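Local coordinates for fibrinogen alpha subunit (Gallus gallus, PDB 1M1J), which is probably cleaved by thrombin to give monomers that, with the beta and gamma chains, polymerise into the insoluble fibrin matrix of blood clots, at residues D[154-159]-D[171-176]. Numbering follows the deposited sequence.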
loop_
_atom_site.group_PDB
_atom_site.type_symbol
_atom_site.label_atom_id
_atom_site.label_comp_id
_atom_site.label_asym_id
_atom_site.label_seq_id
_atom_site.Cartn_x
_atom_site.Cartn_y
_atom_site.Cartn_z
ATOM N N ASP D 154 -127.371 -71.597 -42.759
ATOM C CA ASP D 154 -128.657 -71.092 -43.234
ATOM C C ASP D 154 -129.018 -71.803 -44.541
ATOM O O ASP D 154 -130.142 -72.267 -44.721
ATOM C CB ASP D 154 -128.594 -69.583 -43.479
ATOM C CG ASP D 154 -129.976 -68.954 -43.650
ATOM O OD1 ASP D 154 -130.109 -67.982 -44.431
ATOM O OD2 ASP D 154 -130.930 -69.419 -42.991
ATOM N N ILE D 155 -128.058 -71.897 -45.452
ATOM C CA ILE D 155 -128.305 -72.550 -46.722
ATOM C C ILE D 155 -128.560 -74.042 -46.553
ATOM O O ILE D 155 -129.387 -74.608 -47.263
ATOM C CB ILE D 155 -127.138 -72.328 -47.692
ATOM C CG1 ILE D 155 -126.982 -70.823 -47.953
ATOM C CG2 ILE D 155 -127.395 -73.072 -48.994
ATOM C CD1 ILE D 155 -125.738 -70.436 -48.748
ATOM N N ASP D 156 -127.862 -74.677 -45.615
ATOM C CA ASP D 156 -128.049 -76.105 -45.381
ATOM C C ASP D 156 -129.503 -76.361 -45.005
ATOM O O ASP D 156 -130.152 -77.271 -45.519
ATOM C CB ASP D 156 -127.131 -76.587 -44.254
ATOM C CG ASP D 156 -127.396 -78.033 -43.853
ATOM O OD1 ASP D 156 -128.458 -78.309 -43.266
ATOM O OD2 ASP D 156 -126.546 -78.905 -44.123
ATOM N N ILE D 157 -130.004 -75.537 -44.102
ATOM C CA ILE D 157 -131.367 -75.645 -43.631
ATOM C C ILE D 157 -132.358 -75.355 -44.753
ATOM O O ILE D 157 -133.322 -76.095 -44.945
ATOM C CB ILE D 157 -131.590 -74.669 -42.453
ATOM C CG1 ILE D 157 -130.869 -75.207 -41.214
ATOM C CG2 ILE D 157 -133.068 -74.475 -42.173
ATOM C CD1 ILE D 157 -130.915 -74.266 -40.023
ATOM N N LYS D 158 -132.114 -74.289 -45.504
ATOM C CA LYS D 158 -133.015 -73.927 -46.582
ATOM C C LYS D 158 -133.008 -74.889 -47.773
ATOM O O LYS D 158 -134.048 -75.098 -48.402
ATOM C CB LYS D 158 -132.735 -72.490 -47.034
ATOM C CG LYS D 158 -133.081 -71.449 -45.963
ATOM C CD LYS D 158 -132.858 -70.043 -46.459
ATOM C CE LYS D 158 -133.254 -68.996 -45.422
ATOM N NZ LYS D 158 -133.106 -67.600 -45.961
ATOM N N ILE D 159 -131.858 -75.481 -48.089
ATOM C CA ILE D 159 -131.814 -76.427 -49.198
ATOM C C ILE D 159 -132.619 -77.652 -48.796
ATOM O O ILE D 159 -133.413 -78.170 -49.580
ATOM C CB ILE D 159 -130.375 -76.891 -49.532
ATOM C CG1 ILE D 159 -129.684 -75.868 -50.427
ATOM C CG2 ILE D 159 -130.411 -78.224 -50.288
ATOM C CD1 ILE D 159 -128.203 -76.187 -50.662
ATOM N N ASP D 171 -128.453 -83.632 -51.134
ATOM C CA ASP D 171 -127.978 -83.788 -49.772
ATOM C C ASP D 171 -126.731 -82.938 -49.551
ATOM O O ASP D 171 -125.676 -83.205 -50.113
ATOM C CB ASP D 171 -127.677 -85.267 -49.479
ATOM C CG ASP D 171 -127.450 -85.541 -47.994
ATOM O OD1 ASP D 171 -128.139 -84.925 -47.150
ATOM O OD2 ASP D 171 -126.591 -86.392 -47.670
ATOM N N TYR D 172 -126.871 -81.880 -48.765
ATOM C CA TYR D 172 -125.734 -81.041 -48.456
ATOM C C TYR D 172 -125.579 -81.125 -46.950
ATOM O O TYR D 172 -126.560 -81.035 -46.207
ATOM C CB TYR D 172 -125.955 -79.586 -48.868
ATOM C CG TYR D 172 -124.775 -78.715 -48.488
ATOM C CD1 TYR D 172 -123.654 -78.616 -49.320
ATOM C CD2 TYR D 172 -124.746 -78.044 -47.261
ATOM C CE1 TYR D 172 -122.529 -77.871 -48.936
ATOM C CE2 TYR D 172 -123.628 -77.299 -46.865
ATOM C CZ TYR D 172 -122.523 -77.216 -47.705
ATOM O OH TYR D 172 -121.422 -76.483 -47.310
ATOM N N GLN D 173 -124.347 -81.298 -46.498
ATOM C CA GLN D 173 -124.086 -81.419 -45.077
ATOM C C GLN D 173 -123.002 -80.424 -44.676
ATOM O O GLN D 173 -121.960 -80.344 -45.328
ATOM C CB GLN D 173 -123.642 -82.856 -44.776
ATOM C CG GLN D 173 -124.116 -83.402 -43.447
ATOM C CD GLN D 173 -125.627 -83.415 -43.338
ATOM O OE1 GLN D 173 -126.316 -84.116 -44.081
ATOM N NE2 GLN D 173 -126.153 -82.628 -42.409
ATOM N N VAL D 174 -123.255 -79.659 -43.615
ATOM C CA VAL D 174 -122.282 -78.676 -43.125
ATOM C C VAL D 174 -121.097 -79.391 -42.495
ATOM O O VAL D 174 -121.281 -80.314 -41.701
ATOM C CB VAL D 174 -122.893 -77.742 -42.056
ATOM C CG1 VAL D 174 -123.877 -76.787 -42.701
ATOM C CG2 VAL D 174 -123.582 -78.569 -40.979
ATOM N N ASP D 175 -119.886 -78.960 -42.847
ATOM C CA ASP D 175 -118.672 -79.571 -42.311
ATOM C C ASP D 175 -118.558 -79.435 -40.785
ATOM O O ASP D 175 -118.108 -80.364 -40.111
ATOM C CB ASP D 175 -117.437 -78.952 -42.973
ATOM C CG ASP D 175 -116.172 -79.759 -42.719
ATOM O OD1 ASP D 175 -115.868 -80.049 -41.540
ATOM O OD2 ASP D 175 -115.480 -80.101 -43.702
ATOM N N LYS D 176 -118.961 -78.282 -40.252
ATOM C CA LYS D 176 -118.911 -78.009 -38.808
ATOM C C LYS D 176 -117.507 -78.052 -38.220
ATOM O O LYS D 176 -117.325 -77.838 -37.020
ATOM C CB LYS D 176 -119.798 -78.989 -38.029
ATOM C CG LYS D 176 -121.181 -78.449 -37.684
ATOM C CD LYS D 176 -121.991 -79.464 -36.886
ATOM C CE LYS D 176 -123.400 -78.957 -36.609
ATOM N NZ LYS D 176 -124.222 -79.953 -35.850
#
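Y172 is the first residue of 171-176 to meet the helix, and it touches two side chains there. Its CB lies 4.5 Å from CD1 of I159, a loose apolar contact, while CD2 of the ring comes to 3.7 Å from OD2 of D156, the carboxylate oxygen sitting at the ring edge and close to its plane. A chi1 of 178° swings the ring away from the backbone N and along the helix toward E152, one turn before D156, and its OH is hydrogen-bonded to E152 OE1. The carbonyl O of Y172 stands 3.0 Å from D156 OD2; both are acceptors, so this is not a hydrogen bond, and the polar partner of the carboxylate is R160, whose NH1 forms a salt bridge with OD1. At this point the alpha chain has left the long coiled-coil helix 82-160 and turned back, and the extended loop 171-176 runs antiparallel alongside that helix toward helix 178-191, consistent with the fourth strand that the returning alpha chain adds to the three-chain coiled coil. Q173 brings its CA to 3.6 Å from the same OD2, and its side chain reaches R160 and an aromatic side chain of another protein chain. At V174 the backbone N is 3.4 Å from D156 OD2, and CG1 meets CB of D156 at 3.6 Å, the two side chains crossing at about a right angle. The valine also rests on E152 and V153. Beyond it, the backbone N of D175 makes a weak hydrogen bond to E152.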